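Local coordinates for protein cyclodipeptide synthase, BtCDPS (PDB 6ZTU) that probably acts as an aminoacyltransferase that joins two aminoacyl groups into a cyclic dipeptide, at residues 182-187 with 202-207; 12-15 with 19-22; 130-135 with 214-219. All blocks are in the same frame, centred on the assembly; numbering follows the deposited sequence.

Contact 1: residues 182-187 with 202-207; sequences PFFLSG and RPWKLG
This is a buried aromatic contact, an edge-to-face pair between F184 on helix 167-191 and W204 just ahead of helix 205-211. The edge of the F184 ring is directed at the indole face: its centroid lies 4.7 Å from that of the five-membered ring of W204, and the planes meet at 55°, so the pair is tilted rather than strictly perpendicular. One ring atom leads, F184 CD2, which stands 3.5 Å from W204 CE2 and over the middle of the indole. The methylene follows on the same face, with F184 CB 3.5 Å from W204 CH2 on the benzo ring. With CG anti to its carbonyl carbon (chi1 -69°), F184 leans out of its helix toward the indole.

W204 holds the N-cap position of helix 205-211, and its CG lies anti to the backbone N (chi1 179°), which folds the indole beneath the helix it precedes. The opposite face therefore carries backbone, with G207 N 3.3 Å above the plane of the W204 ring and over its centre. A CB on G207 would fall 2.2 Å from W204 CE3, so a side chain at G207 would collide with the indole. L185 adds a looser touch near the ring plane, L185 CD2 lying 4.3 Å from W204 CH2.

The setting is the Rossmann-like fold of the HUP clan, in which F184 also touches a bound hexanediol. It lines that pocket together with Y176, E180 and Y200, consistent with the site where relatives hold an aminoacyl group. W204, not itself a pocket residue, probably acts from a second shell by packing against F184. M146 of helix 137-157, M219 and Y225 also pack on the indole, while NE1 has a hydrogen bond elsewhere in the structure.

Contact 2: residues 12-15 with 19-22; sequences VVPL and CEKI
The chain leaves strand 11-14 and, after the two residues L15 and S16, turns back as helix 17-25, bringing P14 and E20 together with their CA atoms 5.3 Å apart. On the strand side, backbone hydrogen bonds join V13 to I227 and L15 to Y225, which fixes this edge strand against strand 223-229. On the helix side, C19 N is bonded by S16 OG at the start of the helix.

The pyrrolidine of P14 and the chain of E20 lie side by side and point the same way. P14 CB approaches E20 N to 3.7 Å, and P14 CG meets E20 CB at 3.9 Å. C19 fills the adjoining position, its CB 4.1 Å from P14 CB. Its sulfur, anti to the carbonyl carbon (chi1 -52°), runs on along the strand end to lie 3.8 Å from L15 CB.

Polar ends are engaged elsewhere: E20 OE1 forms a salt bridge with R17 NH1, and C19 SG is hydrogen-bonded outside the two segments. P14 and L15 thus meet C19 and E20 by fit of shape, methylenes and one sulfur in van der Waals contact, while the directed bonds to S16 and R17 lie within the turn and helix.

Contact 3: residues 130-135 with 214-219; sequences IYYFEK and EFYIKM
The turn of helix 120-135 that presents Y132 to Y216 and I217 is held by K135 N bonding Y131 O at 2.9 Å. The phenolic OH of Y132 rests on Y216, at 3.5 Å from Y216 CB and 4.0 Å from Y216 CG, both packing distances. The two tyrosines cross obliquely, and Y132 CE1 adds a further approach, 4.0 Å from Y216 CD2. Beyond its CB, the Y216 ring leads away from helix 120-135.

The inner part of the Y132 side chain packs on I217. Y132 CD2 lies 3.8 Å from I217 CG1, and Y132 CB lies 4.0 Å from I217 CG1; the two side chains run past one another in opposite directions. In I217, CG1 sits anti to the carbonyl carbon (chi1 -71°), which turns this branch to Y132 and leaves CG2 for L185. Within the helix, Y131 CD2 stands 3.7 Å above one face of the Y132 ring and over its centre, helping to fix the ring's rotation. With an alanine in place of Y132, a gap is likely to open beside I217 CG1, and Y216 CB would probably lose its cover from the helix.

F139 of helix 137-157 touches both Y132 and I217 and meets F215 edge-to-face, while E214 forms a salt bridge with K138. The loop from helix 205-211 to strand 223-229 is thereby packed against helices 120-135, 137-157 and 167-191.

Overall arrangement
From the N terminus, contact 2 comes first and closes the shortest loop, three residues between its segments, joining edge strand 11-14 to helix 17-25. Contact 3 opens much later, on helix 120-135, and closes across 78 residues in the loop before strand 223-229. Contact 1 is nested within that span, joining helix 167-191 to helix 205-211, with strand 196-200 in the chain between them. None cross along the chain, yet they touch in space. L15 CD2 of contact 2 packs on W204 of contact 1 and on M219 SD of contact 3, while L185 meets I217 and L206 meets F215. Together they link the sheet edge, through helix 205-211 and the pocket-lining helix 167-191, to helix 120-135.

Contact 1: residues 182-187 with 202-207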
loop_
_atom_site.group_PDB
_atom_site.type_symbol
_atom_site.label_atom_id
_atom_site.label_comp_id
_atom_site.label_asym_id
_atom_site.label_seq_id
_atom_site.Cartn_x
_atom_site.Cartn_y
_atom_site.Cartn_z
ATOM N N PRO A 182 6.772 -5.559 2.347
ATOM C CA PRO A 182 7.739 -5.014 3.312
ATOM C C PRO A 182 7.355 -3.644 3.845
ATOM O O PRO A 182 7.744 -3.313 4.973
ATOM C CB PRO A 182 9.053 -4.965 2.516
ATOM C CG PRO A 182 8.906 -6.066 1.509
ATOM C CD PRO A 182 7.445 -5.992 1.102
ATOM N N PHE A 183 6.603 -2.839 3.083
ATOM C CA PHE A 183 6.194 -1.531 3.594
ATOM C C PHE A 183 5.060 -1.635 4.605
ATOM O O PHE A 183 4.989 -0.806 5.515
ATOM C CB PHE A 183 5.806 -0.597 2.445
ATOM C CG PHE A 183 6.994 -0.107 1.690
ATOM C CD1 PHE A 183 7.708 0.985 2.165
ATOM C CD2 PHE A 183 7.454 -0.781 0.572
ATOM C CE1 PHE A 183 8.841 1.418 1.506
ATOM C CE2 PHE A 183 8.582 -0.337 -0.087
ATOM C CZ PHE A 183 9.269 0.751 0.391
ATOM N N PHE A 184 4.182 -2.641 4.471
ATOM C CA PHE A 184 3.193 -2.924 5.511
ATOM C C PHE A 184 3.867 -3.347 6.808
ATOM O O PHE A 184 3.364 -3.066 7.901
ATOM C CB PHE A 184 2.258 -4.067 5.088
ATOM C CG PHE A 184 1.310 -3.755 3.951
ATOM C CD1 PHE A 184 1.774 -3.508 2.666
ATOM C CD2 PHE A 184 -0.070 -3.801 4.163
ATOM C CE1 PHE A 184 0.879 -3.274 1.625
ATOM C CE2 PHE A 184 -0.972 -3.572 3.121
ATOM C CZ PHE A 184 -0.491 -3.311 1.848
ATOM N N LEU A 185 4.961 -4.107 6.705
ATOM C CA LEU A 185 5.597 -4.717 7.862
ATOM C C LEU A 185 6.606 -3.795 8.528
ATOM O O LEU A 185 6.738 -3.806 9.760
ATOM C CB LEU A 185 6.311 -6.011 7.457
ATOM C CG LEU A 185 5.418 -7.109 6.884
ATOM C CD1 LEU A 185 6.269 -8.220 6.293
ATOM C CD2 LEU A 185 4.505 -7.629 7.990
ATOM N N SER A 186 7.312 -2.984 7.727
ATOM C CA SER A 186 8.467 -2.251 8.242
ATOM C C SER A 186 8.719 -0.942 7.495
ATOM O O SER A 186 9.877 -0.537 7.353
ATOM C CB SER A 186 9.736 -3.120 8.163
ATOM O OG SER A 186 9.570 -4.367 8.842
ATOM N N GLY A 187 7.666 -0.253 7.038
ATOM C CA GLY A 187 7.868 0.954 6.238
ATOM C C GLY A 187 8.672 2.038 6.943
ATOM O O GLY A 187 9.521 2.686 6.323
ATOM N N ARG A 202 -9.054 0.532 3.231
ATOM C CA ARG A 202 -9.667 -0.765 3.437
ATOM C C ARG A 202 -8.933 -1.504 4.540
ATOM O O ARG A 202 -7.740 -1.277 4.763
ATOM C CB ARG A 202 -9.654 -1.585 2.138
ATOM C CG ARG A 202 -10.467 -0.941 1.006
ATOM C CD ARG A 202 -11.958 -1.325 1.020
ATOM N NE ARG A 202 -12.182 -2.750 1.303
ATOM C CZ ARG A 202 -13.055 -3.212 2.197
ATOM N NH1 ARG A 202 -13.792 -2.366 2.919
ATOM N NH2 ARG A 202 -13.188 -4.520 2.378
ATOM N N PRO A 203 -9.621 -2.378 5.273
ATOM C CA PRO A 203 -8.937 -3.207 6.270
ATOM C C PRO A 203 -7.888 -4.091 5.616
ATOM O O PRO A 203 -7.947 -4.401 4.424
ATOM C CB PRO A 203 -10.064 -4.053 6.881
ATOM C CG PRO A 203 -11.325 -3.364 6.507
ATOM C CD PRO A 203 -11.069 -2.651 5.211
ATOM N N TRP A 204 -6.921 -4.508 6.421
ATOM C CA TRP A 204 -5.869 -5.427 5.992
ATOM C C TRP A 204 -6.026 -6.720 6.786
ATOM O O TRP A 204 -5.549 -6.824 7.923
ATOM C CB TRP A 204 -4.498 -4.775 6.185
ATOM C CG TRP A 204 -3.329 -5.635 5.796
ATOM C CD1 TRP A 204 -3.267 -6.548 4.775
ATOM C CD2 TRP A 204 -2.057 -5.666 6.442
ATOM N NE1 TRP A 204 -2.022 -7.140 4.748
ATOM C CE2 TRP A 204 -1.263 -6.617 5.763
ATOM C CE3 TRP A 204 -1.501 -4.967 7.524
ATOM C CZ2 TRP A 204 0.044 -6.899 6.143
ATOM C CZ3 TRP A 204 -0.197 -5.249 7.892
ATOM C CH2 TRP A 204 0.553 -6.216 7.215
ATOM N N LYS A 205 -6.683 -7.713 6.167
ATOM C CA LYS A 205 -7.021 -8.960 6.854
ATOM C C LYS A 205 -5.779 -9.718 7.310
ATOM O O LYS A 205 -5.739 -10.240 8.432
ATOM C CB LYS A 205 -7.874 -9.840 5.932
ATOM C CG LYS A 205 -8.437 -11.103 6.563
ATOM C CD LYS A 205 -8.786 -10.916 8.040
ATOM C CE LYS A 205 -8.887 -12.253 8.758
ATOM N NZ LYS A 205 -8.558 -12.139 10.204
ATOM N N LEU A 206 -4.765 -9.819 6.444
ATOM C CA LEU A 206 -3.530 -10.471 6.848
ATOM C C LEU A 206 -2.893 -9.738 8.019
ATOM O O LEU A 206 -2.317 -10.368 8.914
ATOM C CB LEU A 206 -2.565 -10.543 5.663
ATOM C CG LEU A 206 -1.135 -10.973 5.938
ATOM C CD1 LEU A 206 -1.072 -12.300 6.681
ATOM C CD2 LEU A 206 -0.393 -11.061 4.606
ATOM N N GLY A 207 -3.008 -8.405 8.039
ATOM C CA GLY A 207 -2.495 -7.656 9.171
ATOM C C GLY A 207 -3.169 -8.041 10.469
ATOM O O GLY A 207 -2.519 -8.119 11.515
#

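Contact 2: residues 12-15 with 19-22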
loop_
_atom_site.group_PDB
_atom_site.type_symbol
_atom_site.label_atom_id
_atom_site.label_comp_id
_atom_site.label_asym_id
_atom_site.label_seq_id
_atom_site.Cartn_x
_atom_site.Cartn_y
_atom_site.Cartn_z
ATOM N N VAL A 12 -10.068 7.771 11.714
ATOM C CA VAL A 12 -8.984 6.795 11.690
ATOM C C VAL A 12 -9.387 5.562 12.485
ATOM O O VAL A 12 -9.850 5.676 13.629
ATOM C CB VAL A 12 -7.692 7.417 12.250
ATOM C CG1 VAL A 12 -6.631 6.350 12.467
ATOM C CG2 VAL A 12 -7.205 8.518 11.319
ATOM N N VAL A 13 -9.215 4.384 11.887
ATOM C CA VAL A 13 -9.449 3.114 12.578
ATOM C C VAL A 13 -8.142 2.331 12.635
ATOM O O VAL A 13 -7.692 1.815 11.602
ATOM C CB VAL A 13 -10.551 2.296 11.887
ATOM C CG1 VAL A 13 -10.798 1.018 12.668
ATOM C CG2 VAL A 13 -11.851 3.106 11.816
ATOM N N PRO A 14 -7.496 2.226 13.792
ATOM C CA PRO A 14 -6.198 1.551 13.857
ATOM C C PRO A 14 -6.345 0.041 13.795
ATOM O O PRO A 14 -7.342 -0.531 14.237
ATOM C CB PRO A 14 -5.651 1.985 15.221
ATOM C CG PRO A 14 -6.903 2.072 16.058
ATOM C CD PRO A 14 -7.926 2.701 15.119
ATOM N N LEU A 15 -5.316 -0.605 13.239
ATOM C CA LEU A 15 -5.300 -2.064 13.172
ATOM C C LEU A 15 -5.160 -2.685 14.558
ATOM O O LEU A 15 -5.776 -3.718 14.847
ATOM C CB LEU A 15 -4.175 -2.531 12.244
ATOM C CG LEU A 15 -3.836 -4.025 12.224
ATOM C CD1 LEU A 15 -4.986 -4.853 11.650
ATOM C CD2 LEU A 15 -2.518 -4.284 11.480
ATOM N N CYS A 19 -0.798 0.341 16.841
ATOM C CA CYS A 19 -0.948 1.244 15.704
ATOM C C CYS A 19 -1.576 2.557 16.149
ATOM O O CYS A 19 -1.216 3.636 15.656
ATOM C CB CYS A 19 -1.793 0.595 14.601
ATOM S SG CYS A 19 -1.258 -1.036 14.073
ATOM N N GLU A 20 -2.510 2.482 17.097
ATOM C CA GLU A 20 -3.144 3.686 17.615
ATOM C C GLU A 20 -2.129 4.589 18.306
ATOM O O GLU A 20 -2.178 5.812 18.150
ATOM C CB GLU A 20 -4.261 3.309 18.585
ATOM C CG GLU A 20 -5.009 4.496 19.146
ATOM C CD GLU A 20 -6.099 4.072 20.109
ATOM O OE1 GLU A 20 -5.908 3.078 20.846
ATOM O OE2 GLU A 20 -7.158 4.729 20.115
ATOM N N LYS A 21 -1.217 3.996 19.085
ATOM C CA LYS A 21 -0.181 4.782 19.752
ATOM C C LYS A 21 0.705 5.481 18.732
ATOM O O LYS A 21 1.005 6.676 18.857
ATOM C CB LYS A 21 0.661 3.891 20.669
ATOM C CG LYS A 21 -0.090 3.314 21.862
ATOM C CD LYS A 21 0.671 2.160 22.502
ATOM C CE LYS A 21 0.191 1.921 23.927
ATOM N NZ LYS A 21 0.092 3.197 24.706
ATOM N N ILE A 22 1.127 4.746 17.698
ATOM C CA ILE A 22 1.989 5.335 16.678
ATOM C C ILE A 22 1.253 6.435 15.931
ATOM O O ILE A 22 1.817 7.492 15.628
ATOM C CB ILE A 22 2.501 4.244 15.719
ATOM C CG1 ILE A 22 3.382 3.266 16.488
ATOM C CG2 ILE A 22 3.232 4.880 14.542
ATOM C CD1 ILE A 22 3.685 1.983 15.727
#

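Contact 3: residues 130-135 with 214-219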
loop_
_atom_site.group_PDB
_atom_site.type_symbol
_atom_site.label_atom_id
_atom_site.label_comp_id
_atom_site.label_asym_id
_atom_site.label_seq_id
_atom_site.Cartn_x
_atom_site.Cartn_y
_atom_site.Cartn_z
ATOM N N ILE A 130 9.270 -13.816 1.238
ATOM C CA ILE A 130 9.342 -14.870 0.231
ATOM C C ILE A 130 9.597 -16.221 0.884
ATOM O O ILE A 130 9.054 -17.244 0.457
ATOM C CB ILE A 130 10.432 -14.524 -0.796
ATOM C CG1 ILE A 130 9.955 -13.382 -1.684
ATOM C CG2 ILE A 130 10.821 -15.754 -1.607
ATOM C CD1 ILE A 130 11.074 -12.757 -2.479
ATOM N N TYR A 131 10.433 -16.247 1.922
ATOM C CA TYR A 131 10.722 -17.493 2.621
ATOM C C TYR A 131 9.452 -18.089 3.225
ATOM O O TYR A 131 9.147 -19.272 3.027
ATOM C CB TYR A 131 11.773 -17.243 3.700
ATOM C CG TYR A 131 12.079 -18.461 4.528
ATOM C CD1 TYR A 131 13.054 -19.365 4.129
ATOM C CD2 TYR A 131 11.377 -18.726 5.699
ATOM C CE1 TYR A 131 13.341 -20.490 4.883
ATOM C CE2 TYR A 131 11.658 -19.850 6.458
ATOM C CZ TYR A 131 12.637 -20.727 6.042
ATOM O OH TYR A 131 12.921 -21.849 6.794
ATOM N N TYR A 132 8.683 -17.281 3.946
ATOM C CA TYR A 132 7.476 -17.833 4.556
ATOM C C TYR A 132 6.372 -18.072 3.533
ATOM O O TYR A 132 5.524 -18.952 3.747
ATOM C CB TYR A 132 7.027 -16.927 5.709
ATOM C CG TYR A 132 7.951 -17.133 6.900
ATOM C CD1 TYR A 132 7.893 -18.308 7.645
ATOM C CD2 TYR A 132 8.926 -16.200 7.227
ATOM C CE1 TYR A 132 8.762 -18.534 8.701
ATOM C CE2 TYR A 132 9.796 -16.420 8.289
ATOM C CZ TYR A 132 9.701 -17.591 9.018
ATOM O OH TYR A 132 10.552 -17.836 10.073
ATOM N N PHE A 133 6.364 -17.335 2.415
ATOM C CA PHE A 133 5.431 -17.668 1.345
ATOM C C PHE A 133 5.697 -19.072 0.818
ATOM O O PHE A 133 4.763 -19.809 0.482
ATOM C CB PHE A 133 5.537 -16.651 0.201
ATOM C CG PHE A 133 4.616 -16.940 -0.953
ATOM C CD1 PHE A 133 3.315 -16.493 -0.936
ATOM C CD2 PHE A 133 5.051 -17.683 -2.043
ATOM C CE1 PHE A 133 2.451 -16.754 -1.982
ATOM C CE2 PHE A 133 4.189 -17.952 -3.100
ATOM C CZ PHE A 133 2.891 -17.479 -3.069
ATOM N N GLU A 134 6.971 -19.450 0.725
ATOM C CA GLU A 134 7.341 -20.777 0.248
ATOM C C GLU A 134 7.097 -21.847 1.305
ATOM O O GLU A 134 6.611 -22.934 0.979
ATOM C CB GLU A 134 8.818 -20.801 -0.163
ATOM C CG GLU A 134 9.159 -19.959 -1.364
ATOM C CD GLU A 134 10.628 -20.093 -1.751
ATOM O OE1 GLU A 134 11.220 -21.169 -1.482
ATOM O OE2 GLU A 134 11.190 -19.120 -2.306
ATOM N N LYS A 135 7.395 -21.546 2.575
ATOM C CA LYS A 135 7.529 -22.565 3.613
ATOM C C LYS A 135 6.341 -22.661 4.562
ATOM O O LYS A 135 6.198 -23.693 5.229
ATOM C CB LYS A 135 8.792 -22.312 4.451
ATOM C CG LYS A 135 10.109 -22.387 3.671
ATOM C CD LYS A 135 10.495 -23.817 3.353
ATOM C CE LYS A 135 11.839 -23.874 2.641
ATOM N NZ LYS A 135 12.271 -25.278 2.409
ATOM N N GLU A 214 -0.109 -14.987 14.545
ATOM C CA GLU A 214 -0.358 -16.234 13.830
ATOM C C GLU A 214 0.793 -16.669 12.923
ATOM O O GLU A 214 0.732 -17.776 12.369
ATOM C CB GLU A 214 -1.657 -16.114 13.022
ATOM C CG GLU A 214 -2.909 -16.052 13.931
ATOM C CD GLU A 214 -4.204 -15.935 13.162
ATOM O OE1 GLU A 214 -4.281 -16.456 12.027
ATOM O OE2 GLU A 214 -5.154 -15.326 13.695
ATOM N N PHE A 215 1.841 -15.852 12.773
ATOM C CA PHE A 215 2.949 -16.174 11.883
ATOM C C PHE A 215 4.273 -15.791 12.521
ATOM O O PHE A 215 4.327 -14.990 13.457
ATOM C CB PHE A 215 2.862 -15.433 10.540
ATOM C CG PHE A 215 1.537 -15.534 9.876
ATOM C CD1 PHE A 215 1.221 -16.648 9.115
ATOM C CD2 PHE A 215 0.618 -14.501 9.967
ATOM C CE1 PHE A 215 0.015 -16.739 8.475
ATOM C CE2 PHE A 215 -0.604 -14.598 9.325
ATOM C CZ PHE A 215 -0.900 -15.715 8.576
ATOM N N TYR A 216 5.350 -16.345 11.962
ATOM C CA TYR A 216 6.673 -15.860 12.306
ATOM C C TYR A 216 6.952 -14.525 11.643
ATOM O O TYR A 216 7.822 -13.792 12.117
ATOM C CB TYR A 216 7.732 -16.895 11.935
ATOM C CG TYR A 216 7.689 -18.094 12.863
ATOM C CD1 TYR A 216 7.815 -17.932 14.239
ATOM C CD2 TYR A 216 7.509 -19.376 12.366
ATOM C CE1 TYR A 216 7.769 -19.019 15.092
ATOM C CE2 TYR A 216 7.466 -20.461 13.213
ATOM C CZ TYR A 216 7.589 -20.273 14.573
ATOM O OH TYR A 216 7.542 -21.349 15.439
ATOM N N ILE A 217 6.206 -14.186 10.588
ATOM C CA ILE A 217 6.204 -12.825 10.053
ATOM C C ILE A 217 5.544 -11.894 11.062
ATOM O O ILE A 217 4.407 -12.128 11.488
ATOM C CB ILE A 217 5.458 -12.777 8.707
ATOM C CG1 ILE A 217 6.262 -13.469 7.603
ATOM C CG2 ILE A 217 5.110 -11.327 8.311
ATOM C CD1 ILE A 217 7.313 -12.596 6.976
ATOM N N LYS A 218 6.244 -10.817 11.432
ATOM C CA LYS A 218 5.732 -9.813 12.357
ATOM C C LYS A 218 5.893 -8.420 11.760
ATOM O O LYS A 218 6.821 -8.160 10.988
ATOM C CB LYS A 218 6.482 -9.834 13.701
ATOM C CG LYS A 218 6.138 -10.985 14.622
ATOM C CD LYS A 218 6.910 -10.851 15.931
ATOM C CE LYS A 218 6.393 -9.687 16.759
ATOM N NZ LYS A 218 6.644 -9.908 18.209
ATOM N N MET A 219 4.998 -7.516 12.145
ATOM C CA MET A 219 5.255 -6.109 11.904
ATOM C C MET A 219 6.335 -5.628 12.866
ATOM O O MET A 219 6.435 -6.091 14.008
ATOM C CB MET A 219 3.985 -5.281 12.088
ATOM C CG MET A 219 2.941 -5.538 11.004
ATOM S SD MET A 219 1.346 -4.824 11.390
ATOM C CE MET A 219 1.754 -3.076 11.316
#